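Local coordinates for SusD superfamily protein (Bacteroides vulgatus, PDB 3MYV) that probably binds polysaccharide at the bacterial outer membrane, as expected of a SusD-family protein, at residues 333-338 against 361-366; 61-66 against 418-423; 119-124 against 140-145; 18-23 against 111-116. All coordinates share one frame; numbering follows the deposited sequence.

Contact 1. Residues 333-338 against 361-366; sequences RLSEVY and NEIVKR
Arg333 extends its guanidinium until NH1 lies 4.4 Å from Arg366 NH2, which sits at the edge of the Arg333 group and near its plane. Two arginines suit this buried place because carboxylates gather round them: Glu247 and Glu390 each pair with both guanidiniums, and Glu394 takes Arg333 NE. Next comes Ser335, whose OG receives a hydrogen bond of 2.9 Å from Arg366 NH2, close to straight at 163° and in the plane of the guanidinium; Glu247 holds the same hydroxyl. The bends of Arg366 at chi2 and chi3 fold its chain back toward this oxygen, and its NH1 also bonds to Tyr229 O. A leucine here would probably leave Ser335 OG and Tyr229 O without this donor and the buried carboxylates of Glu247 and Glu390 short of a positive mate. The segments belong to consecutive helices, 334-348 and 350-367, a helical hairpin of the RagB/SusD region whose local axes approach to 10.1 Å with N-to-C directions 128° apart. One turn past Ser335, Tyr338 supplies the apolar surface, its CB 3.6 Å from Ile363 CG1 while the methyl end of the isoleucine meets the ring obliquely near CG. Further along the ring, Tyr338 CE2 is 3.9 Å from Glu362 CG, the methylene part of an exposed glutamate meeting it obliquely.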
loop_
_atom_site.group_PDB
_atom_site.type_symbol
_atom_site.label_atom_id
_atom_site.label_comp_id
_atom_site.label_asym_id
_atom_site.label_seq_id
_atom_site.Cartn_x
_atom_site.Cartn_y
_atom_site.Cartn_z
ATOM N N ARG A 333 -4.063 -7.997 -1.487
ATOM C CA ARG A 333 -4.123 -9.439 -1.695
ATOM C C ARG A 333 -4.406 -10.205 -0.418
ATOM O O ARG A 333 -4.232 -9.703 0.703
ATOM C CB ARG A 333 -2.869 -9.975 -2.387
ATOM C CG ARG A 333 -1.582 -9.962 -1.560
ATOM C CD ARG A 333 -0.443 -10.556 -2.373
ATOM N NE ARG A 333 0.843 -10.425 -1.662
ATOM C CZ ARG A 333 1.496 -11.431 -1.093
ATOM N NH1 ARG A 333 0.996 -12.669 -1.107
ATOM N NH2 ARG A 333 2.659 -11.207 -0.494
ATOM N N LEU A 334 -4.868 -11.429 -0.601
ATOM C CA LEU A 334 -5.325 -12.284 0.518
ATOM C C LEU A 334 -4.316 -12.498 1.662
ATOM O O LEU A 334 -4.699 -12.487 2.810
ATOM C CB LEU A 334 -5.822 -13.638 -0.039
ATOM C CG LEU A 334 -6.532 -14.615 0.912
ATOM C CD1 LEU A 334 -7.741 -13.941 1.612
ATOM C CD2 LEU A 334 -6.966 -15.909 0.186
ATOM N N SER A 335 -3.042 -12.740 1.363
ATOM C CA SER A 335 -2.045 -12.932 2.425
ATOM C C SER A 335 -2.028 -11.765 3.426
ATOM O O SER A 335 -1.878 -11.976 4.625
ATOM C CB SER A 335 -0.650 -13.164 1.847
ATOM O OG SER A 335 -0.542 -14.395 1.123
ATOM N N GLU A 336 -2.209 -10.531 2.955
ATOM C CA GLU A 336 -2.263 -9.407 3.900
ATOM C C GLU A 336 -3.368 -9.584 4.930
ATOM O O GLU A 336 -3.159 -9.290 6.109
ATOM C CB GLU A 336 -2.436 -8.053 3.205
ATOM C CG GLU A 336 -2.332 -6.889 4.181
ATOM C CD GLU A 336 -2.773 -5.531 3.616
ATOM O OE1 GLU A 336 -2.968 -5.437 2.396
ATOM O OE2 GLU A 336 -2.867 -4.570 4.410
ATOM N N VAL A 337 -4.532 -10.042 4.489
ATOM C CA VAL A 337 -5.674 -10.202 5.371
ATOM C C VAL A 337 -5.374 -11.230 6.477
ATOM O O VAL A 337 -5.707 -11.011 7.650
ATOM C CB VAL A 337 -6.940 -10.581 4.602
ATOM C CG1 VAL A 337 -8.134 -10.715 5.575
ATOM C CG2 VAL A 337 -7.240 -9.562 3.495
ATOM N N TYR A 338 -4.725 -12.325 6.109
ATOM C CA TYR A 338 -4.252 -13.300 7.096
ATOM C C TYR A 338 -3.341 -12.618 8.127
ATOM O O TYR A 338 -3.485 -12.823 9.330
ATOM C CB TYR A 338 -3.523 -14.463 6.413
ATOM C CG TYR A 338 -4.445 -15.539 5.847
ATOM C CD1 TYR A 338 -5.179 -15.335 4.675
ATOM C CD2 TYR A 338 -4.564 -16.773 6.470
ATOM C CE1 TYR A 338 -6.016 -16.341 4.158
ATOM C CE2 TYR A 338 -5.403 -17.768 5.975
ATOM C CZ TYR A 338 -6.127 -17.546 4.827
ATOM O OH TYR A 338 -6.941 -18.536 4.322
ATOM N N ASN A 361 0.089 -19.116 11.219
ATOM C CA ASN A 361 0.701 -20.381 10.811
ATOM C C ASN A 361 0.401 -20.753 9.385
ATOM O O ASN A 361 1.235 -21.343 8.705
ATOM C CB ASN A 361 0.342 -21.542 11.746
ATOM C CG ASN A 361 1.273 -21.606 12.929
ATOM O OD1 ASN A 361 2.358 -22.179 12.831
ATOM N ND2 ASN A 361 0.891 -20.965 14.040
ATOM N N GLU A 362 -0.795 -20.425 8.918
ATOM C CA GLU A 362 -1.100 -20.688 7.508
ATOM C C GLU A 362 -0.106 -20.016 6.580
ATOM O O GLU A 362 0.334 -20.620 5.577
ATOM C CB GLU A 362 -2.490 -20.223 7.160
ATOM C CG GLU A 362 -2.980 -20.831 5.877
ATOM C CD GLU A 362 -3.585 -22.193 6.085
ATOM O OE1 GLU A 362 -4.400 -22.317 7.022
ATOM O OE2 GLU A 362 -3.269 -23.115 5.295
ATOM N N ILE A 363 0.289 -18.791 6.919
ATOM C CA ILE A 363 1.230 -18.036 6.083
ATOM C C ILE A 363 2.662 -18.558 6.298
ATOM O O ILE A 363 3.459 -18.697 5.342
ATOM C CB ILE A 363 1.142 -16.521 6.369
ATOM C CG1 ILE A 363 -0.277 -16.013 6.037
ATOM C CG2 ILE A 363 2.253 -15.738 5.616
ATOM C CD1 ILE A 363 -0.728 -16.208 4.566
ATOM N N VAL A 364 3.002 -18.841 7.553
ATOM C CA VAL A 364 4.333 -19.356 7.887
ATOM C C VAL A 364 4.595 -20.654 7.157
ATOM O O VAL A 364 5.655 -20.847 6.566
ATOM C CB VAL A 364 4.481 -19.502 9.409
ATOM C CG1 VAL A 364 5.736 -20.332 9.793
ATOM C CG2 VAL A 364 4.499 -18.087 10.028
ATOM N N LYS A 365 3.608 -21.547 7.191
ATOM C CA LYS A 365 3.760 -22.877 6.623
ATOM C C LYS A 365 3.669 -22.889 5.113
ATOM O O LYS A 365 4.249 -23.765 4.463
ATOM C CB LYS A 365 2.742 -23.842 7.240
ATOM C CG LYS A 365 3.028 -24.060 8.713
ATOM C CD LYS A 365 1.943 -24.901 9.416
ATOM C CE LYS A 365 2.312 -25.103 10.887
ATOM N NZ LYS A 365 1.279 -25.915 11.617
ATOM N N ARG A 366 2.917 -21.956 4.537
ATOM C CA ARG A 366 2.924 -21.822 3.083
ATOM C C ARG A 366 4.327 -21.408 2.637
ATOM O O ARG A 366 4.809 -21.864 1.613
ATOM C CB ARG A 366 1.887 -20.801 2.586
ATOM C CG ARG A 366 1.709 -20.772 1.056
ATOM C CD ARG A 366 2.673 -19.819 0.369
ATOM N NE ARG A 366 2.577 -18.452 0.888
ATOM C CZ ARG A 366 1.610 -17.573 0.601
ATOM N NH1 ARG A 366 0.616 -17.875 -0.252
ATOM N NH2 ARG A 366 1.646 -16.353 1.150
#

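Contact 2. Residues 61-66 against 418-423; sequences YMFNHR and SVDEEV
A Schellman motif ends helix 56-61, and its C-prime residue, Phe63, turns toward Asp420, in the loop before strand 422-423, and Val423 within it; that strand pairs antiparallel with strand 408-409. Met62 is the first residue to leave helical geometry, and Phe63 takes the positive phi of the C-prime position; Phe63 CZ lies 4.1 Å from Val423 CG1, the side chains coming from opposite directions. Tyr61, still in the helix, crosses Val419 at about a right angle: its CZ is 3.6 Å from Val419 CG2, and its hydroxyl goes on to His415 ND1 and Leu416 N. With an alanine here, Val419 would probably lose the ring it packs on, and those two nitrogens would be left without their hydroxyl partner. Met62, a selenomethionine, is flexible enough to curl at chi2 and chi3 (-62° and -67°), which carries its CE to 3.6 Å from Ser418 O. The polar link runs through water. One molecule donates to Tyr61 O at 2.8 Å and to Asp420 OD2 at 2.6 Å, and accepts from Asp420 N at 2.7 Å; a second donates to Asp420 OD2 and, at longer range, to Met62 O. Arg410 spans the same seam, binding Tyr61 O and Asp420 O. Two water donors on OD2 are consistent with an ionised aspartate and let it sit beside backbone carbonyls it could not bond directly.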
loop_
_atom_site.group_PDB
_atom_site.type_symbol
_atom_site.label_atom_id
_atom_site.label_comp_id
_atom_site.label_asym_id
_atom_site.label_seq_id
_atom_site.Cartn_x
_atom_site.Cartn_y
_atom_site.Cartn_z
ATOM N N TYR A 61 14.621 6.624 0.197
ATOM C CA TYR A 61 15.575 5.950 1.084
ATOM C C TYR A 61 16.345 6.938 1.952
ATOM O O TYR A 61 16.556 6.713 3.148
ATOM C CB TYR A 61 16.531 5.142 0.217
ATOM C CG TYR A 61 17.695 4.525 0.922
ATOM C CD1 TYR A 61 17.518 3.421 1.742
ATOM C CD2 TYR A 61 18.987 4.962 0.677
ATOM C CE1 TYR A 61 18.626 2.813 2.378
ATOM C CE2 TYR A 61 20.086 4.365 1.286
ATOM C CZ TYR A 61 19.898 3.288 2.128
ATOM O OH TYR A 61 20.987 2.725 2.728
HETATM N N MSE A 62 16.769 8.032 1.328
HETATM C CA MSE A 62 17.574 9.053 1.997
HETATM C C MSE A 62 16.724 10.104 2.729
HETATM O O MSE A 62 17.270 11.071 3.268
HETATM C CB MSE A 62 18.478 9.729 0.969
HETATM C CG MSE A 62 19.496 8.797 0.315
HETATM SE SE MSE A 62 20.755 8.015 1.545
HETATM C CE MSE A 62 21.769 9.609 2.122
ATOM N N PHE A 63 15.402 9.919 2.778
ATOM C CA PHE A 63 14.487 10.955 3.334
ATOM C C PHE A 63 14.852 12.367 2.844
ATOM O O PHE A 63 14.782 13.333 3.585
ATOM C CB PHE A 63 14.396 10.894 4.868
ATOM C CG PHE A 63 13.694 9.649 5.379
ATOM C CD1 PHE A 63 14.297 8.393 5.259
ATOM C CD2 PHE A 63 12.421 9.730 5.961
ATOM C CE1 PHE A 63 13.628 7.210 5.698
ATOM C CE2 PHE A 63 11.747 8.567 6.430
ATOM C CZ PHE A 63 12.348 7.305 6.289
ATOM N N ASN A 64 15.194 12.460 1.558
ATOM C CA ASN A 64 15.589 13.721 0.939
ATOM C C ASN A 64 14.335 14.362 0.338
ATOM O O ASN A 64 14.015 14.131 -0.826
ATOM C CB ASN A 64 16.646 13.467 -0.148
ATOM C CG ASN A 64 17.030 14.723 -0.892
ATOM O OD1 ASN A 64 16.654 15.817 -0.496
ATOM N ND2 ASN A 64 17.743 14.568 -2.000
ATOM N N HIS A 65 13.619 15.109 1.171
ATOM C CA HIS A 65 12.350 15.736 0.796
ATOM C C HIS A 65 12.338 17.181 1.287
ATOM O O HIS A 65 12.747 17.461 2.411
ATOM C CB HIS A 65 11.167 15.022 1.442
ATOM C CG HIS A 65 11.192 13.546 1.288
ATOM N ND1 HIS A 65 10.994 12.933 0.072
ATOM C CD2 HIS A 65 11.339 12.552 2.198
ATOM C CE1 HIS A 65 11.070 11.622 0.231
ATOM N NE2 HIS A 65 11.277 11.364 1.512
ATOM N N ARG A 66 11.823 18.087 0.470
ATOM C CA ARG A 66 11.650 19.465 0.933
ATOM C C ARG A 66 10.420 20.144 0.335
ATOM O O ARG A 66 9.871 19.681 -0.668
ATOM C CB ARG A 66 12.914 20.268 0.675
ATOM C CG ARG A 66 13.350 20.273 -0.741
ATOM C CD ARG A 66 14.719 20.938 -0.896
ATOM N NE ARG A 66 14.785 21.619 -2.182
ATOM C CZ ARG A 66 15.178 21.064 -3.327
ATOM N NH1 ARG A 66 15.591 19.796 -3.375
ATOM N NH2 ARG A 66 15.175 21.792 -4.436
ATOM N N SER A 418 25.565 7.942 4.907
ATOM C CA SER A 418 24.657 8.967 5.371
ATOM C C SER A 418 23.195 8.578 5.431
ATOM O O SER A 418 22.365 9.439 5.692
ATOM C CB SER A 418 24.831 10.247 4.554
ATOM O OG SER A 418 26.149 10.728 4.705
ATOM N N VAL A 419 22.871 7.299 5.242
ATOM C CA VAL A 419 21.497 6.836 5.485
ATOM C C VAL A 419 21.100 7.193 6.931
ATOM O O VAL A 419 21.959 7.227 7.835
ATOM C CB VAL A 419 21.324 5.329 5.246
ATOM C CG1 VAL A 419 22.174 4.503 6.233
ATOM C CG2 VAL A 419 19.828 4.949 5.324
ATOM N N ASP A 420 19.828 7.511 7.135
ATOM C CA ASP A 420 19.308 7.711 8.493
ATOM C C ASP A 420 19.190 6.346 9.174
ATOM O O ASP A 420 18.359 5.511 8.800
ATOM C CB ASP A 420 17.956 8.428 8.478
ATOM C CG ASP A 420 18.057 9.848 7.977
ATOM O OD1 ASP A 420 18.596 10.725 8.688
ATOM O OD2 ASP A 420 17.616 10.079 6.853
ATOM N N GLU A 421 20.026 6.113 10.181
ATOM C CA GLU A 421 20.179 4.764 10.729
ATOM C C GLU A 421 19.084 4.339 11.698
ATOM O O GLU A 421 18.884 3.144 11.926
ATOM C CB GLU A 421 21.541 4.631 11.421
ATOM C CG GLU A 421 22.717 4.737 10.468
ATOM C CD GLU A 421 24.043 4.407 11.113
ATOM O OE1 GLU A 421 24.121 4.294 12.353
ATOM O OE2 GLU A 421 25.010 4.252 10.367
ATOM N N GLU A 422 18.411 5.306 12.315
ATOM C CA GLU A 422 17.276 5.018 13.184
ATOM C C GLU A 422 16.145 5.963 12.848
ATOM O O GLU A 422 16.324 7.185 12.860
ATOM C CB GLU A 422 17.664 5.154 14.662
ATOM C CG GLU A 422 18.703 4.133 15.069
ATOM C CD GLU A 422 18.921 4.037 16.571
ATOM O OE1 GLU A 422 18.556 4.966 17.316
ATOM O OE2 GLU A 422 19.481 3.010 17.007
ATOM N N VAL A 423 15.000 5.402 12.483
ATOM C CA VAL A 423 13.815 6.196 12.135
ATOM C C VAL A 423 12.648 5.725 12.993
ATOM O O VAL A 423 12.370 4.522 13.081
ATOM C CB VAL A 423 13.472 6.064 10.650
ATOM C CG1 VAL A 423 12.094 6.688 10.346
ATOM C CG2 VAL A 423 14.597 6.698 9.806
HETATM O O HOH W 1 17.775 7.919 5.353
HETATM O O HOH W 2 17.845 12.553 6.042
#

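Contact 3. Residues 119-124 against 140-145; sequences LCQFDL and LGAPLI
Gln121 lays its CG and CD against the methyl CD1 of Leu144, each carbon 3.6 Å from it, the two side chains crossing at about a right angle. The amide bonds to the backbone on either side of Leu144. Its OE1 accepts from Ile145 N at 2.9 Å (161°), with the donor standing above the carbonyl plane, 42° out of it. Its NE2 donates to Pro143 O at 3.0 Å (162°), and here the oxygen does lie in the plane of the glutamine amide. CG stands opposite the backbone N and the chain bends at chi2, which carries the amide round to the loop. Bonding to a donor and an acceptor fixes the turn of the amide, and glutamine can serve both. A water accepts from Gln121 NE2 (3.3 Å) and from Ala142 N (2.9 Å). One turn along, Leu124 CB rests 3.8 Å from Ala142 CB, where a small residue allows the chain close to the helix. The arrangement is that of a helix side-chain amide standing in for a backbone partner, joining helix 103-128 to the end of the short strand 140-143 in this mainly helical fold.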
loop_
_atom_site.group_PDB
_atom_site.type_symbol
_atom_site.label_atom_id
_atom_site.label_comp_id
_atom_site.label_asym_id
_atom_site.label_seq_id
_atom_site.Cartn_x
_atom_site.Cartn_y
_atom_site.Cartn_z
ATOM N N LEU A 119 -9.296 5.227 -0.293
ATOM C CA LEU A 119 -7.897 4.857 -0.507
ATOM C C LEU A 119 -6.979 6.078 -0.682
ATOM O O LEU A 119 -5.931 6.189 -0.018
ATOM C CB LEU A 119 -7.792 3.937 -1.728
ATOM C CG LEU A 119 -6.397 3.437 -2.085
ATOM C CD1 LEU A 119 -5.745 2.775 -0.861
ATOM C CD2 LEU A 119 -6.493 2.453 -3.255
ATOM N N CYS A 120 -7.406 7.017 -1.525
ATOM C CA CYS A 120 -6.639 8.225 -1.777
ATOM C C CYS A 120 -6.446 9.012 -0.487
ATOM O O CYS A 120 -5.325 9.416 -0.135
ATOM C CB CYS A 120 -7.354 9.104 -2.790
ATOM S SG CYS A 120 -7.281 8.446 -4.474
ATOM N N GLN A 121 -7.533 9.238 0.231
ATOM C CA GLN A 121 -7.408 10.016 1.473
ATOM C C GLN A 121 -6.551 9.294 2.499
ATOM O O GLN A 121 -5.785 9.931 3.266
ATOM C CB GLN A 121 -8.776 10.383 2.027
ATOM C CG GLN A 121 -8.678 11.477 3.137
ATOM C CD GLN A 121 -8.357 12.855 2.566
ATOM O OE1 GLN A 121 -9.101 13.364 1.715
ATOM N NE2 GLN A 121 -7.291 13.503 3.095
ATOM N N PHE A 122 -6.658 7.963 2.544
ATOM C CA PHE A 122 -5.850 7.159 3.481
ATOM C C PHE A 122 -4.362 7.308 3.195
ATOM O O PHE A 122 -3.571 7.573 4.098
ATOM C CB PHE A 122 -6.283 5.683 3.447
ATOM C CG PHE A 122 -5.374 4.742 4.228
ATOM C CD1 PHE A 122 -5.255 4.847 5.608
ATOM C CD2 PHE A 122 -4.704 3.712 3.593
ATOM C CE1 PHE A 122 -4.437 3.964 6.323
ATOM C CE2 PHE A 122 -3.903 2.820 4.304
ATOM C CZ PHE A 122 -3.778 2.950 5.679
ATOM N N ASP A 123 -3.993 7.184 1.923
ATOM C CA ASP A 123 -2.608 7.356 1.517
ATOM C C ASP A 123 -2.079 8.755 1.853
ATOM O O ASP A 123 -1.009 8.891 2.469
ATOM C CB ASP A 123 -2.455 7.013 0.040
ATOM C CG ASP A 123 -2.519 5.497 -0.214
ATOM O OD1 ASP A 123 -2.265 4.725 0.744
ATOM O OD2 ASP A 123 -2.838 5.087 -1.358
ATOM N N LEU A 124 -2.862 9.788 1.546
ATOM C CA LEU A 124 -2.501 11.155 1.965
ATOM C C LEU A 124 -2.299 11.278 3.466
ATOM O O LEU A 124 -1.398 12.002 3.913
ATOM C CB LEU A 124 -3.535 12.185 1.512
ATOM C CG LEU A 124 -3.548 12.474 0.005
ATOM C CD1 LEU A 124 -4.881 13.154 -0.432
ATOM C CD2 LEU A 124 -2.325 13.299 -0.426
ATOM N N LEU A 140 -1.740 16.933 12.449
ATOM C CA LEU A 140 -2.385 17.320 11.232
ATOM C C LEU A 140 -2.090 16.306 10.145
ATOM O O LEU A 140 -0.957 15.859 9.973
ATOM C CB LEU A 140 -1.934 18.728 10.776
ATOM C CG LEU A 140 -2.316 19.913 11.678
ATOM C CD1 LEU A 140 -1.688 21.183 11.118
ATOM C CD2 LEU A 140 -3.830 20.129 11.802
ATOM N N GLY A 141 -3.135 15.959 9.410
ATOM C CA GLY A 141 -3.007 15.216 8.183
ATOM C C GLY A 141 -2.944 16.117 6.974
ATOM O O GLY A 141 -2.429 17.227 7.025
ATOM N N ALA A 142 -3.433 15.606 5.853
ATOM C CA ALA A 142 -3.560 16.412 4.656
ATOM C C ALA A 142 -4.893 17.158 4.756
ATOM O O ALA A 142 -5.721 16.865 5.638
ATOM C CB ALA A 142 -3.553 15.519 3.434
ATOM N N PRO A 143 -5.123 18.120 3.852
ATOM C CA PRO A 143 -6.492 18.605 3.678
ATOM C C PRO A 143 -7.422 17.427 3.379
ATOM O O PRO A 143 -7.018 16.460 2.707
ATOM C CB PRO A 143 -6.375 19.554 2.471
ATOM C CG PRO A 143 -5.002 20.010 2.500
ATOM C CD PRO A 143 -4.180 18.834 2.981
ATOM N N LEU A 144 -8.636 17.490 3.913
ATOM C CA LEU A 144 -9.559 16.363 3.899
ATOM C C LEU A 144 -10.642 16.589 2.858
ATOM O O LEU A 144 -11.487 17.488 3.024
ATOM C CB LEU A 144 -10.175 16.229 5.304
ATOM C CG LEU A 144 -11.227 15.129 5.507
ATOM C CD1 LEU A 144 -10.681 13.795 5.082
ATOM C CD2 LEU A 144 -11.729 15.092 6.976
ATOM N N ILE A 145 -10.642 15.805 1.783
ATOM C CA ILE A 145 -11.648 15.961 0.713
ATOM C C ILE A 145 -12.841 15.068 1.020
ATOM O O ILE A 145 -13.022 13.973 0.441
ATOM C CB ILE A 145 -11.055 15.665 -0.696
ATOM C CG1 ILE A 145 -9.678 16.345 -0.861
ATOM C CG2 ILE A 145 -11.990 16.119 -1.804
ATOM C CD1 ILE A 145 -9.659 17.873 -0.583
HETATM O O HOH W 3 -5.274 13.352 5.640
#

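Contact 4. Residues 18-23 against 111-116; sequences NAVNGL and GETMAV
Val20 forms the tight part of this helix pair, pressing its two methyls onto neighbouring residues of helix 103-128. CG2 lies only 3.2 Å from Thr113 OG1, a close approach of methyl to oxygen. The other methyl, CG1, is 3.7 Å from Glu112 CD and nearly as near to both carboxylate oxygens, which places it over the flat of the group. Glu112 reaches there with an extended chain, CG opposite the backbone N (chi1 -177°). A beta-branched valine suits the spot because one residue fills two positions at once, where the backbones are close: Val20 CA and Thr113 CA are 6.5 Å apart. The fit is easier one turn on. Leu23 CD1 stands 4.0 Å from Val116 CG1 and 4.3 Å from Thr113 CG2, an ordinary apolar spacing, and the Leu23 and Val116 CA atoms are 7.7 Å apart. The local axes lie 10.5 Å from each other and run nearly parallel, at 19°. The outer side of helix 13-27 is looser in character: Asn18 is exposed, while Ala19, Asn21 and Gly22 are partly so, and none of them meets 111-116. On the inner side Ile89 and Ile82 of helix 77-94 cover Thr113 and Val116. The polar atoms under Val20 find their partners elsewhere. Thr113 OG1 bonds back to Leu109 O of its own helix, and Glu112 OE2 is held by Tyr24 OH and Arg186. The buried carboxylate is therefore probably ionised, its charge met by Arg186 while the valine seals its face with hydrocarbon.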
loop_
_atom_site.group_PDB
_atom_site.type_symbol
_atom_site.label_atom_id
_atom_site.label_comp_id
_atom_site.label_asym_id
_atom_site.label_seq_id
_atom_site.Cartn_x
_atom_site.Cartn_y
_atom_site.Cartn_z
ATOM N N ASN A 18 -17.282 4.505 -17.164
ATOM C CA ASN A 18 -16.101 5.069 -17.831
ATOM C C ASN A 18 -15.375 6.098 -16.992
ATOM O O ASN A 18 -14.137 6.105 -16.960
ATOM C CB ASN A 18 -16.470 5.677 -19.187
ATOM C CG ASN A 18 -16.916 4.621 -20.196
ATOM O OD1 ASN A 18 -16.505 3.457 -20.133
ATOM N ND2 ASN A 18 -17.774 5.023 -21.114
ATOM N N ALA A 19 -16.129 6.954 -16.300
ATOM C CA ALA A 19 -15.523 7.930 -15.397
ATOM C C ALA A 19 -14.766 7.192 -14.282
ATOM O O ALA A 19 -13.634 7.556 -13.932
ATOM C CB ALA A 19 -16.600 8.867 -14.799
ATOM N N VAL A 20 -15.389 6.150 -13.724
ATOM C CA VAL A 20 -14.776 5.408 -12.608
ATOM C C VAL A 20 -13.503 4.735 -13.095
ATOM O O VAL A 20 -12.459 4.838 -12.442
ATOM C CB VAL A 20 -15.765 4.403 -11.931
ATOM C CG1 VAL A 20 -15.032 3.496 -10.925
ATOM C CG2 VAL A 20 -16.907 5.189 -11.246
ATOM N N ASN A 21 -13.568 4.135 -14.287
ATOM C CA ASN A 21 -12.385 3.561 -14.930
ATOM C C ASN A 21 -11.208 4.564 -15.013
ATOM O O ASN A 21 -10.051 4.211 -14.727
ATOM C CB ASN A 21 -12.772 3.053 -16.323
ATOM C CG ASN A 21 -11.924 1.913 -16.778
ATOM O OD1 ASN A 21 -12.063 0.802 -16.287
ATOM N ND2 ASN A 21 -11.023 2.183 -17.716
ATOM N N GLY A 22 -11.511 5.810 -15.370
ATOM C CA GLY A 22 -10.515 6.900 -15.458
ATOM C C GLY A 22 -9.809 7.206 -14.133
ATOM O O GLY A 22 -8.655 7.649 -14.107
ATOM N N LEU A 23 -10.506 6.997 -13.026
ATOM C CA LEU A 23 -9.878 7.137 -11.706
ATOM C C LEU A 23 -8.713 6.145 -11.567
ATOM O O LEU A 23 -7.638 6.502 -11.084
ATOM C CB LEU A 23 -10.885 6.931 -10.583
ATOM C CG LEU A 23 -12.156 7.792 -10.536
ATOM C CD1 LEU A 23 -13.043 7.288 -9.375
ATOM C CD2 LEU A 23 -11.844 9.297 -10.408
ATOM N N GLY A 111 -20.524 3.107 -4.796
ATOM C CA GLY A 111 -19.721 2.494 -3.732
ATOM C C GLY A 111 -18.250 2.403 -4.082
ATOM O O GLY A 111 -17.356 2.676 -3.246
ATOM N N GLU A 112 -17.989 2.031 -5.329
ATOM C CA GLU A 112 -16.621 1.846 -5.791
ATOM C C GLU A 112 -15.900 3.190 -5.809
ATOM O O GLU A 112 -14.757 3.279 -5.402
ATOM C CB GLU A 112 -16.602 1.197 -7.184
ATOM C CG GLU A 112 -15.203 0.906 -7.687
ATOM C CD GLU A 112 -15.143 0.311 -9.090
ATOM O OE1 GLU A 112 -16.209 0.055 -9.703
ATOM O OE2 GLU A 112 -14.002 0.108 -9.584
ATOM N N THR A 113 -16.590 4.228 -6.276
ATOM C CA THR A 113 -16.058 5.597 -6.246
ATOM C C THR A 113 -15.716 6.036 -4.816
ATOM O O THR A 113 -14.676 6.642 -4.567
ATOM C CB THR A 113 -17.053 6.583 -6.882
ATOM O OG1 THR A 113 -17.340 6.173 -8.232
ATOM C CG2 THR A 113 -16.499 8.031 -6.864
HETATM N N MSE A 114 -16.577 5.708 -3.862
HETATM C CA MSE A 114 -16.297 6.000 -2.470
HETATM C C MSE A 114 -15.084 5.218 -1.983
HETATM O O MSE A 114 -14.329 5.734 -1.161
HETATM C CB MSE A 114 -17.518 5.724 -1.585
HETATM C CG MSE A 114 -18.720 6.615 -1.889
HETATM SE SE MSE A 114 -20.350 6.001 -1.015
HETATM C CE MSE A 114 -19.882 6.396 0.782
ATOM N N ALA A 115 -14.909 3.976 -2.441
ATOM C CA ALA A 115 -13.722 3.173 -2.056
ATOM C C ALA A 115 -12.427 3.849 -2.566
ATOM O O ALA A 115 -11.434 3.927 -1.845
ATOM C CB ALA A 115 -13.855 1.727 -2.611
ATOM N N VAL A 116 -12.450 4.318 -3.814
ATOM C CA VAL A 116 -11.335 5.101 -4.385
ATOM C C VAL A 116 -11.015 6.338 -3.528
ATOM O O VAL A 116 -9.863 6.583 -3.157
ATOM C CB VAL A 116 -11.581 5.454 -5.874
ATOM C CG1 VAL A 116 -10.452 6.360 -6.407
ATOM C CG2 VAL A 116 -11.688 4.149 -6.747
#

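How the contacts relate
From the N terminus, helix 13-27 opens contact 4, and 61-66 opens contact 2 before contact 4 closes at 111-116; these two therefore cross. Contact 3 starts a few residues further along helix 103-128, which it shares with contact 4, and closes a short loop at 140-145. Contact 1 follows in series, a local helix pairing in the RagB/SusD region, and 418-423 then closes contact 2 round both contact 3 and contact 1. Contacts 3 and 4 thus knit the N-terminal region internally, their centres about 17 Å apart, whereas contact 2 ties that region to the C-terminal part. Contacts 1 and 3 lie on opposite sides of the chain's centre.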